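Local coordinates for protein cytosol aminopeptidase (Staphylococcus aureus subsp. aureus, PDB 3KZW) that probably removes N-terminal residues, preferentially leucine, from peptides as a metal-dependent cytosolic aminopeptidase, at residues G282-S293 / N363-L372; I387-I398 / T476-A487. All blocks are in the same frame, centred on the assembly; numbering follows the deposited sequence.

Contact 1. Residues G282-S293 / N363-L372; sequences GKGITYDSGGYS and NTDAEGRLVL
Lys283 runs along the first turn of helix 368-372 and reaches Glu367 at its tip. CB leans on Leu372 CD2 at 4.2 Å, and CG faces the CG2 branch of Val371. CG stands anti to the backbone N (chi1 177°) and the chain beyond is extended, which carries CD and CE over Gly368, with CE 3.8 Å from Gly368 CA. The Lys283 and Glu367 side chains cross at about a right angle, and NZ forms a salt bridge to Glu367 OE2 at 3.2 Å, weak as a hydrogen bond. The same NZ also pairs with Asp306 and bonds to the carbonyl of Thr392. Beside this chain Ile285 CD1 rests on Val371 CG1 at 4.0 Å, with Ile285 CG1 near Glu367 CG. Asp288 comes at Glu367 from the opposite direction, the two carboxylate planes 58° apart. No bond joins the neighbouring acceptor oxygens of Asp288, Glu367 and Asp365; Lys295 forms salt bridges to Asp288 OD2 and Asp365 OD1, and Asn338 ND2 is hydrogen-bonded to Asp288 OD1. Segment 363-372 opens with NTDAEGRL, the signature sequence of the leucine aminopeptidase family, and the gathered acidic groups are consistent with the two-metal site of relatives, though no metal is modelled among them here. At the other end of the contact, Thr364 secures the turn that follows Asp288. Its hydroxyl sits between the backbone N and the carbonyl carbon (chi1 60°), from where OG1 donates in the carbonyl plane to Gly290 O at 2.6 Å and accepts from Ser293 N at 2.8 Å. The two partners lie at the ends of a type II' turn. Ser293 OG accepts from Thr364 N, while Asn363 OD1 takes Asp365 N in an Asx turn local to 363-365.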
loop_
_atom_site.group_PDB
_atom_site.type_symbol
_atom_site.label_atom_id
_atom_site.label_comp_id
_atom_site.label_asym_id
_atom_site.label_seq_id
_atom_site.Cartn_x
_atom_site.Cartn_y
_atom_site.Cartn_z
ATOM N N GLY A 282 23.710 -26.395 3.954
ATOM C CA GLY A 282 22.266 -26.229 3.810
ATOM C C GLY A 282 21.644 -25.266 4.804
ATOM O O GLY A 282 21.959 -25.298 5.998
ATOM N N LYS A 283 20.762 -24.404 4.304
ATOM C CA LYS A 283 20.008 -23.488 5.149
ATOM C C LYS A 283 18.844 -24.233 5.800
ATOM O O LYS A 283 17.925 -24.693 5.114
ATOM C CB LYS A 283 19.498 -22.306 4.324
ATOM C CG LYS A 283 18.623 -21.324 5.089
ATOM C CD LYS A 283 17.912 -20.375 4.139
ATOM C CE LYS A 283 16.764 -19.669 4.834
ATOM N NZ LYS A 283 16.046 -18.722 3.940
ATOM N N GLY A 284 18.891 -24.348 7.123
ATOM C CA GLY A 284 17.885 -25.096 7.864
ATOM C C GLY A 284 16.989 -24.249 8.744
ATOM O O GLY A 284 16.786 -24.570 9.918
ATOM N N ILE A 285 16.442 -23.172 8.184
ATOM C CA ILE A 285 15.487 -22.351 8.922
ATOM C C ILE A 285 14.133 -23.060 8.934
ATOM O O ILE A 285 13.409 -23.063 7.934
ATOM C CB ILE A 285 15.385 -20.902 8.364
ATOM C CG1 ILE A 285 16.752 -20.197 8.399
ATOM C CG2 ILE A 285 14.339 -20.088 9.130
ATOM C CD1 ILE A 285 17.344 -19.977 9.794
ATOM N N THR A 286 13.814 -23.671 10.075
ATOM C CA THR A 286 12.608 -24.489 10.220
ATOM C C THR A 286 11.331 -23.660 10.089
ATOM O O THR A 286 10.309 -24.156 9.604
ATOM C CB THR A 286 12.604 -25.279 11.545
ATOM O OG1 THR A 286 12.715 -24.372 12.648
ATOM C CG2 THR A 286 13.762 -26.269 11.586
ATOM N N TYR A 287 11.398 -22.404 10.526
ATOM C CA TYR A 287 10.340 -21.431 10.262
ATOM C C TYR A 287 10.870 -20.007 10.232
ATOM O O TYR A 287 11.657 -19.608 11.092
ATOM C CB TYR A 287 9.206 -21.538 11.280
ATOM C CG TYR A 287 7.951 -20.834 10.819
ATOM C CD1 TYR A 287 7.061 -21.460 9.951
ATOM C CD2 TYR A 287 7.665 -19.536 11.231
ATOM C CE1 TYR A 287 5.919 -20.817 9.518
ATOM C CE2 TYR A 287 6.522 -18.885 10.807
ATOM C CZ TYR A 287 5.652 -19.531 9.950
ATOM O OH TYR A 287 4.513 -18.889 9.524
ATOM N N ASP A 288 10.418 -19.245 9.242
ATOM C CA ASP A 288 10.835 -17.860 9.066
ATOM C C ASP A 288 9.628 -16.927 9.137
ATOM O O ASP A 288 8.815 -16.875 8.209
ATOM C CB ASP A 288 11.570 -17.702 7.726
ATOM C CG ASP A 288 12.197 -16.322 7.544
ATOM O OD1 ASP A 288 12.338 -15.581 8.543
ATOM O OD2 ASP A 288 12.559 -15.983 6.392
ATOM N N SER A 289 9.511 -16.203 10.248
ATOM C CA SER A 289 8.488 -15.166 10.393
ATOM C C SER A 289 8.997 -13.824 9.876
ATOM O O SER A 289 8.218 -12.897 9.642
ATOM C CB SER A 289 8.062 -15.029 11.852
ATOM O OG SER A 289 9.105 -14.501 12.648
ATOM N N GLY A 290 10.313 -13.737 9.701
ATOM C CA GLY A 290 10.962 -12.515 9.256
ATOM C C GLY A 290 11.599 -11.761 10.404
ATOM O O GLY A 290 12.365 -10.823 10.187
ATOM N N GLY A 291 11.290 -12.182 11.629
ATOM C CA GLY A 291 11.741 -11.481 12.827
ATOM C C GLY A 291 11.023 -10.152 12.953
ATOM O O GLY A 291 9.881 -10.018 12.515
ATOM N N TYR A 292 11.691 -9.163 13.539
ATOM C CA TYR A 292 11.108 -7.828 13.680
ATOM C C TYR A 292 10.844 -7.151 12.337
ATOM O O TYR A 292 9.983 -6.277 12.239
ATOM C CB TYR A 292 11.952 -6.945 14.606
ATOM C CG TYR A 292 11.570 -7.082 16.064
ATOM C CD1 TYR A 292 10.486 -6.377 16.590
ATOM C CD2 TYR A 292 12.283 -7.923 16.916
ATOM C CE1 TYR A 292 10.123 -6.500 17.929
ATOM C CE2 TYR A 292 11.929 -8.051 18.259
ATOM C CZ TYR A 292 10.848 -7.337 18.757
ATOM O OH TYR A 292 10.493 -7.462 20.082
ATOM N N SER A 293 11.578 -7.562 11.305
ATOM C CA SER A 293 11.237 -7.212 9.929
ATOM C C SER A 293 10.178 -8.208 9.436
ATOM O O SER A 293 10.419 -9.014 8.528
ATOM C CB SER A 293 12.481 -7.233 9.044
ATOM O OG SER A 293 13.504 -6.419 9.589
ATOM N N ASN A 363 18.223 -5.899 8.280
ATOM C CA ASN A 363 16.985 -6.568 7.904
ATOM C C ASN A 363 16.995 -7.985 8.469
ATOM O O ASN A 363 17.804 -8.820 8.058
ATOM C CB ASN A 363 16.846 -6.577 6.375
ATOM C CG ASN A 363 15.534 -7.190 5.888
ATOM O OD1 ASN A 363 14.705 -7.659 6.667
ATOM N ND2 ASN A 363 15.350 -7.187 4.574
ATOM N N THR A 364 16.101 -8.247 9.419
ATOM C CA THR A 364 16.043 -9.551 10.087
ATOM C C THR A 364 15.426 -10.643 9.207
ATOM O O THR A 364 15.518 -11.829 9.527
ATOM C CB THR A 364 15.296 -9.484 11.443
ATOM O OG1 THR A 364 13.954 -9.029 11.234
ATOM C CG2 THR A 364 16.010 -8.546 12.414
ATOM N N ASP A 365 14.804 -10.239 8.102
ATOM C CA ASP A 365 14.250 -11.183 7.136
ATOM C C ASP A 365 15.336 -11.691 6.179
ATOM O O ASP A 365 15.115 -12.630 5.409
ATOM C CB ASP A 365 13.083 -10.552 6.368
ATOM C CG ASP A 365 12.201 -11.586 5.674
ATOM O OD1 ASP A 365 12.367 -12.803 5.929
ATOM O OD2 ASP A 365 11.336 -11.178 4.869
ATOM N N ALA A 366 16.508 -11.066 6.238
ATOM C CA ALA A 366 17.691 -11.565 5.549
ATOM C C ALA A 366 18.481 -12.476 6.494
ATOM O O ALA A 366 19.685 -12.293 6.700
ATOM C CB ALA A 366 18.545 -10.409 5.058
ATOM N N GLU A 367 17.784 -13.459 7.063
ATOM C CA GLU A 367 18.346 -14.346 8.084
ATOM C C GLU A 367 19.160 -15.498 7.484
ATOM O O GLU A 367 20.082 -16.013 8.122
ATOM C CB GLU A 367 17.236 -14.880 9.009
ATOM C CG GLU A 367 16.457 -16.112 8.509
ATOM C CD GLU A 367 15.587 -15.855 7.275
ATOM O OE1 GLU A 367 15.060 -14.733 7.105
ATOM O OE2 GLU A 367 15.410 -16.800 6.475
ATOM N N GLY A 368 18.816 -15.884 6.257
ATOM C CA GLY A 368 19.430 -17.030 5.597
ATOM C C GLY A 368 20.916 -16.861 5.375
ATOM O O GLY A 368 21.703 -17.747 5.705
ATOM N N ARG A 369 21.300 -15.715 4.820
ATOM C CA ARG A 369 22.706 -15.412 4.551
ATOM C C ARG A 369 23.548 -15.370 5.830
ATOM O O ARG A 369 24.752 -15.629 5.796
ATOM C CB ARG A 369 22.839 -14.102 3.763
ATOM C CG ARG A 369 22.339 -12.856 4.489
ATOM C CD ARG A 369 22.082 -11.713 3.524
ATOM N NE ARG A 369 20.823 -11.877 2.798
ATOM C CZ ARG A 369 20.319 -10.989 1.945
ATOM N NH1 ARG A 369 20.959 -9.855 1.692
ATOM N NH2 ARG A 369 19.167 -11.236 1.339
ATOM N N LEU A 370 22.906 -15.053 6.953
ATOM C CA LEU A 370 23.582 -14.995 8.247
ATOM C C LEU A 370 23.956 -16.384 8.756
ATOM O O LEU A 370 25.102 -16.609 9.147
ATOM C CB LEU A 370 22.727 -14.257 9.283
ATOM C CG LEU A 370 22.464 -12.762 9.060
ATOM C CD1 LEU A 370 21.383 -12.271 10.005
ATOM C CD2 LEU A 370 23.734 -11.926 9.212
ATOM N N VAL A 371 22.999 -17.310 8.740
ATOM C CA VAL A 371 23.260 -18.673 9.206
ATOM C C VAL A 371 24.180 -19.441 8.254
ATOM O O VAL A 371 24.965 -20.282 8.693
ATOM C CB VAL A 371 21.959 -19.479 9.505
ATOM C CG1 VAL A 371 21.117 -18.766 10.556
ATOM C CG2 VAL A 371 21.146 -19.746 8.240
ATOM N N LEU A 372 24.085 -19.137 6.959
ATOM C CA LEU A 372 24.955 -19.740 5.953
ATOM C C LEU A 372 26.393 -19.281 6.137
ATOM O O LEU A 372 27.323 -20.068 5.969
ATOM C CB LEU A 372 24.476 -19.403 4.538
ATOM C CG LEU A 372 23.246 -20.132 3.990
ATOM C CD1 LEU A 372 22.708 -19.403 2.772
ATOM C CD2 LEU A 372 23.551 -21.593 3.655
#

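Contact 2. Residues I387-I398 / T476-A487; sequences IMDFATLTGAAI and TPHIHFDIAGPA. With NA (sodium ion), chain S.
This is a parallel strand pairing in the mixed sheet of the catalytic domain: strand 387-391 lies beside strand 478-482, and strand 278-285 pairs with the other edge of 386-391. The ladder runs from Ile387 N, bonded to Pro477 O, through Asp389, whose N and O join Ile479 and Phe481, to Ala391 O, which takes Ile483 N. On the face carrying Met388 and Ile479, the near-parallel rings of Phe390 and Phe481 are slid apart so that they barely overlap, with Phe390 CE2 3.5 Å from Phe481 CD2; helix 414-426 covers Met388 and Ile479. The other face is polar at Asp389. With CG set between the backbone N and the carbonyl carbon (chi1 76°), its carboxylate turns over the neighbouring strand. OD2 accepts from His478 NE2 at 2.7 Å through its anti lone pair, the ring standing 82° to the carboxylate. His480 ND1 approaches OD1, although the modelled 2.4 Å between OD1 and ND1 is doubtfully short. Ile387 CG2 lies 4.1 Å from the centroid of the His478 ring, a CH-pi contact over one face. At the end of its strand, Asp482 holds the turn into helix 395-398: OD1 takes Leu393 N at 3.1 Å, and OD2 takes Thr394 OG1 at 2.9 Å through its syn lone pair. Gly485 O, 2.8 Å from a sodium ion, binds it together with Thr488 and a water. The bond from His478 NE2 would probably favour an ionised, buried Asp389, and with Ser473 holding ND1 the His478 ring is fixed at both nitrogens.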
loop_
_atom_site.group_PDB
_atom_site.type_symbol
_atom_site.label_atom_id
_atom_site.label_comp_id
_atom_site.label_asym_id
_atom_site.label_seq_id
_atom_site.Cartn_x
_atom_site.Cartn_y
_atom_site.Cartn_z
ATOM N N ILE A 387 32.952 -25.941 -2.035
ATOM C CA ILE A 387 31.823 -25.711 -1.140
ATOM C C ILE A 387 30.583 -25.411 -1.978
ATOM O O ILE A 387 30.609 -24.545 -2.853
ATOM C CB ILE A 387 32.094 -24.552 -0.139
ATOM C CG1 ILE A 387 33.304 -24.874 0.743
ATOM C CG2 ILE A 387 30.857 -24.277 0.726
ATOM C CD1 ILE A 387 33.800 -23.707 1.582
ATOM N N MET A 388 29.509 -26.146 -1.715
ATOM C CA MET A 388 28.225 -25.899 -2.362
ATOM C C MET A 388 27.156 -25.676 -1.310
ATOM O O MET A 388 26.926 -26.536 -0.459
ATOM C CB MET A 388 27.831 -27.069 -3.262
ATOM C CG MET A 388 28.716 -27.239 -4.474
ATOM S SD MET A 388 28.251 -28.664 -5.465
ATOM C CE MET A 388 29.715 -28.840 -6.478
ATOM N N ASP A 389 26.515 -24.514 -1.359
ATOM C CA ASP A 389 25.427 -24.223 -0.434
ATOM C C ASP A 389 24.074 -24.194 -1.145
ATOM O O ASP A 389 23.981 -23.795 -2.309
ATOM C CB ASP A 389 25.695 -22.944 0.372
ATOM C CG ASP A 389 25.463 -21.675 -0.433
ATOM O OD1 ASP A 389 24.286 -21.285 -0.615
ATOM O OD2 ASP A 389 26.455 -21.054 -0.865
ATOM N N PHE A 390 23.039 -24.633 -0.433
ATOM C CA PHE A 390 21.687 -24.732 -0.973
ATOM C C PHE A 390 20.731 -24.018 -0.034
ATOM O O PHE A 390 20.644 -24.357 1.150
ATOM C CB PHE A 390 21.277 -26.201 -1.135
ATOM C CG PHE A 390 22.224 -27.006 -1.982
ATOM C CD1 PHE A 390 23.365 -27.581 -1.422
ATOM C CD2 PHE A 390 21.981 -27.187 -3.340
ATOM C CE1 PHE A 390 24.252 -28.319 -2.203
ATOM C CE2 PHE A 390 22.860 -27.929 -4.128
ATOM C CZ PHE A 390 23.998 -28.494 -3.559
ATOM N N ALA A 391 20.021 -23.022 -0.560
ATOM C CA ALA A 391 19.167 -22.172 0.266
ATOM C C ALA A 391 18.014 -21.535 -0.497
ATOM O O ALA A 391 18.152 -21.161 -1.665
ATOM C CB ALA A 391 19.996 -21.091 0.940
ATOM N N THR A 392 16.878 -21.416 0.183
ATOM C CA THR A 392 15.761 -20.617 -0.294
ATOM C C THR A 392 15.957 -19.202 0.246
ATOM O O THR A 392 15.363 -18.829 1.257
ATOM C CB THR A 392 14.406 -21.187 0.189
ATOM O OG1 THR A 392 14.441 -21.383 1.610
ATOM C CG2 THR A 392 14.103 -22.516 -0.487
ATOM N N LEU A 393 16.801 -18.422 -0.428
ATOM C CA LEU A 393 17.229 -17.118 0.089
ATOM C C LEU A 393 16.347 -15.938 -0.291
ATOM O O LEU A 393 15.685 -15.356 0.563
ATOM C CB LEU A 393 18.675 -16.804 -0.325
ATOM C CG LEU A 393 19.855 -17.281 0.521
ATOM C CD1 LEU A 393 21.045 -16.368 0.270
ATOM C CD2 LEU A 393 19.528 -17.322 2.008
ATOM N N THR A 394 16.350 -15.589 -1.575
ATOM C CA THR A 394 15.904 -14.270 -2.014
ATOM C C THR A 394 14.634 -14.299 -2.854
ATOM O O THR A 394 14.459 -15.171 -3.705
ATOM C CB THR A 394 17.013 -13.565 -2.832
ATOM O OG1 THR A 394 18.299 -13.930 -2.321
ATOM C CG2 THR A 394 16.874 -12.067 -2.735
ATOM N N GLY A 395 13.755 -13.331 -2.612
ATOM C CA GLY A 395 12.615 -13.093 -3.484
ATOM C C GLY A 395 13.061 -12.560 -4.835
ATOM O O GLY A 395 12.436 -12.846 -5.857
ATOM N N ALA A 396 14.153 -11.794 -4.839
ATOM C CA ALA A 396 14.696 -11.192 -6.062
ATOM C C ALA A 396 15.147 -12.224 -7.098
ATOM O O ALA A 396 15.075 -11.966 -8.298
ATOM C CB ALA A 396 15.833 -10.234 -5.730
ATOM N N ALA A 397 15.603 -13.383 -6.630
ATOM C CA ALA A 397 15.976 -14.488 -7.517
ATOM C C ALA A 397 14.760 -15.020 -8.276
ATOM O O ALA A 397 14.867 -15.386 -9.447
ATOM C CB ALA A 397 16.649 -15.602 -6.732
ATOM N N ILE A 398 13.610 -15.056 -7.601
ATOM C CA ILE A 398 12.350 -15.460 -8.226
ATOM C C ILE A 398 11.918 -14.415 -9.255
ATOM O O ILE A 398 11.479 -14.763 -10.349
ATOM C CB ILE A 398 11.229 -15.706 -7.176
ATOM C CG1 ILE A 398 11.640 -16.823 -6.210
ATOM C CG2 ILE A 398 9.904 -16.056 -7.855
ATOM C CD1 ILE A 398 10.759 -16.954 -4.983
ATOM N N THR A 476 38.452 -20.539 -1.418
ATOM C CA THR A 476 37.950 -21.887 -1.690
ATOM C C THR A 476 36.835 -21.837 -2.733
ATOM O O THR A 476 35.919 -21.025 -2.606
ATOM C CB THR A 476 37.416 -22.550 -0.402
ATOM O OG1 THR A 476 38.416 -22.477 0.620
ATOM C CG2 THR A 476 37.042 -24.008 -0.642
ATOM N N PRO A 477 36.921 -22.688 -3.779
ATOM C CA PRO A 477 35.861 -22.797 -4.780
ATOM C C PRO A 477 34.482 -22.940 -4.137
ATOM O O PRO A 477 34.253 -23.861 -3.354
ATOM C CB PRO A 477 36.243 -24.066 -5.544
ATOM C CG PRO A 477 37.723 -24.078 -5.492
ATOM C CD PRO A 477 38.092 -23.512 -4.143
ATOM N N HIS A 478 33.586 -22.016 -4.468
ATOM C CA HIS A 478 32.282 -21.922 -3.820
ATOM C C HIS A 478 31.179 -21.700 -4.852
ATOM O O HIS A 478 31.257 -20.773 -5.666
ATOM C CB HIS A 478 32.292 -20.766 -2.810
ATOM C CG HIS A 478 31.117 -20.745 -1.878
ATOM N ND1 HIS A 478 31.184 -20.191 -0.618
ATOM C CD2 HIS A 478 29.849 -21.202 -2.018
ATOM C CE1 HIS A 478 30.010 -20.305 -0.024
ATOM N NE2 HIS A 478 29.183 -20.918 -0.850
ATOM N N ILE A 479 30.160 -22.557 -4.821
ATOM C CA ILE A 479 28.952 -22.335 -5.612
ATOM C C ILE A 479 27.734 -22.160 -4.703
ATOM O O ILE A 479 27.465 -22.993 -3.838
ATOM C CB ILE A 479 28.688 -23.456 -6.643
ATOM C CG1 ILE A 479 29.904 -23.664 -7.548
ATOM C CG2 ILE A 479 27.459 -23.111 -7.486
ATOM C CD1 ILE A 479 29.833 -24.908 -8.406
ATOM N N HIS A 480 27.011 -21.063 -4.910
ATOM C CA HIS A 480 25.813 -20.751 -4.141
ATOM C C HIS A 480 24.561 -20.985 -4.988
ATOM O O HIS A 480 24.436 -20.449 -6.093
ATOM C CB HIS A 480 25.881 -19.304 -3.632
ATOM C CG HIS A 480 24.580 -18.779 -3.111
ATOM N ND1 HIS A 480 23.955 -19.307 -2.002
ATOM C CD2 HIS A 480 23.787 -17.771 -3.547
ATOM C CE1 HIS A 480 22.828 -18.653 -1.781
ATOM N NE2 HIS A 480 22.703 -17.714 -2.703
ATOM N N PHE A 481 23.644 -21.795 -4.465
ATOM C CA PHE A 481 22.398 -22.110 -5.159
ATOM C C PHE A 481 21.187 -21.487 -4.463
ATOM O O PHE A 481 20.785 -21.929 -3.380
ATOM C CB PHE A 481 22.202 -23.625 -5.264
ATOM C CG PHE A 481 23.203 -24.315 -6.146
ATOM C CD1 PHE A 481 23.116 -24.216 -7.530
ATOM C CD2 PHE A 481 24.217 -25.087 -5.593
ATOM C CE1 PHE A 481 24.036 -24.863 -8.351
ATOM C CE2 PHE A 481 25.134 -25.743 -6.402
ATOM C CZ PHE A 481 25.043 -25.631 -7.786
ATOM N N ASP A 482 20.613 -20.462 -5.090
ATOM C CA ASP A 482 19.388 -19.843 -4.589
ATOM C C ASP A 482 18.189 -20.565 -5.195
ATOM O O ASP A 482 17.851 -20.363 -6.364
ATOM C CB ASP A 482 19.353 -18.346 -4.915
ATOM C CG ASP A 482 18.403 -17.562 -4.008
ATOM O OD1 ASP A 482 17.465 -18.155 -3.423
ATOM O OD2 ASP A 482 18.593 -16.333 -3.881
ATOM N N ILE A 483 17.563 -21.416 -4.387
ATOM C CA ILE A 483 16.450 -22.247 -4.836
ATOM C C ILE A 483 15.117 -21.795 -4.228
ATOM O O ILE A 483 14.218 -22.604 -4.006
ATOM C CB ILE A 483 16.705 -23.759 -4.554
ATOM C CG1 ILE A 483 16.969 -24.012 -3.063
ATOM C CG2 ILE A 483 17.859 -24.269 -5.405
ATOM C CD1 ILE A 483 16.805 -25.462 -2.633
ATOM N N ALA A 484 14.993 -20.494 -3.978
ATOM C CA ALA A 484 13.772 -19.926 -3.407
ATOM C C ALA A 484 12.537 -20.251 -4.246
ATOM O O ALA A 484 11.450 -20.483 -3.710
ATOM C CB ALA A 484 13.920 -18.422 -3.229
ATOM N N GLY A 485 12.717 -20.274 -5.563
ATOM C CA GLY A 485 11.636 -20.561 -6.490
ATOM C C GLY A 485 11.343 -22.040 -6.675
ATOM O O GLY A 485 10.266 -22.504 -6.295
ATOM N N PRO A 486 12.291 -22.789 -7.270
ATOM C CA PRO A 486 12.025 -24.165 -7.701
ATOM C C PRO A 486 11.998 -25.224 -6.595
ATOM O O PRO A 486 11.663 -26.375 -6.873
ATOM C CB PRO A 486 13.172 -24.445 -8.679
ATOM C CG PRO A 486 14.282 -23.605 -8.189
ATOM C CD PRO A 486 13.656 -22.360 -7.629
ATOM N N ALA A 487 12.341 -24.845 -5.364
ATOM C CA ALA A 487 12.326 -25.777 -4.229
ATOM C C ALA A 487 10.914 -26.246 -3.902
ATOM O O ALA A 487 10.723 -27.314 -3.320
ATOM C CB ALA A 487 12.964 -25.150 -3.004
HETATM NA NA NA S . 8.114 -21.512 -4.858
HETATM O O HOH W 1 6.034 -22.333 -5.666
#

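From the N terminus, strand 278-285 and the turn after it come first; 69 residues later the signature loop and the start of helix 368-380 return to them, closing contact 1. That helix leads directly into strand 386-391, where contact 2 opens, to close after a further 77 residues with strand 478-482. The two loops therefore follow in series, neither nesting nor crossing. They meet in the sheet, because strands 278-285 and 386-391 are neighbours: Lys283 N lies 3.2 Å from Phe390 O, a probable hydrogen bond, and Gly368 packs on Leu393. Together the contacts tie three adjacent parallel strands of the sheet to helix 368-380 and to the loop before it.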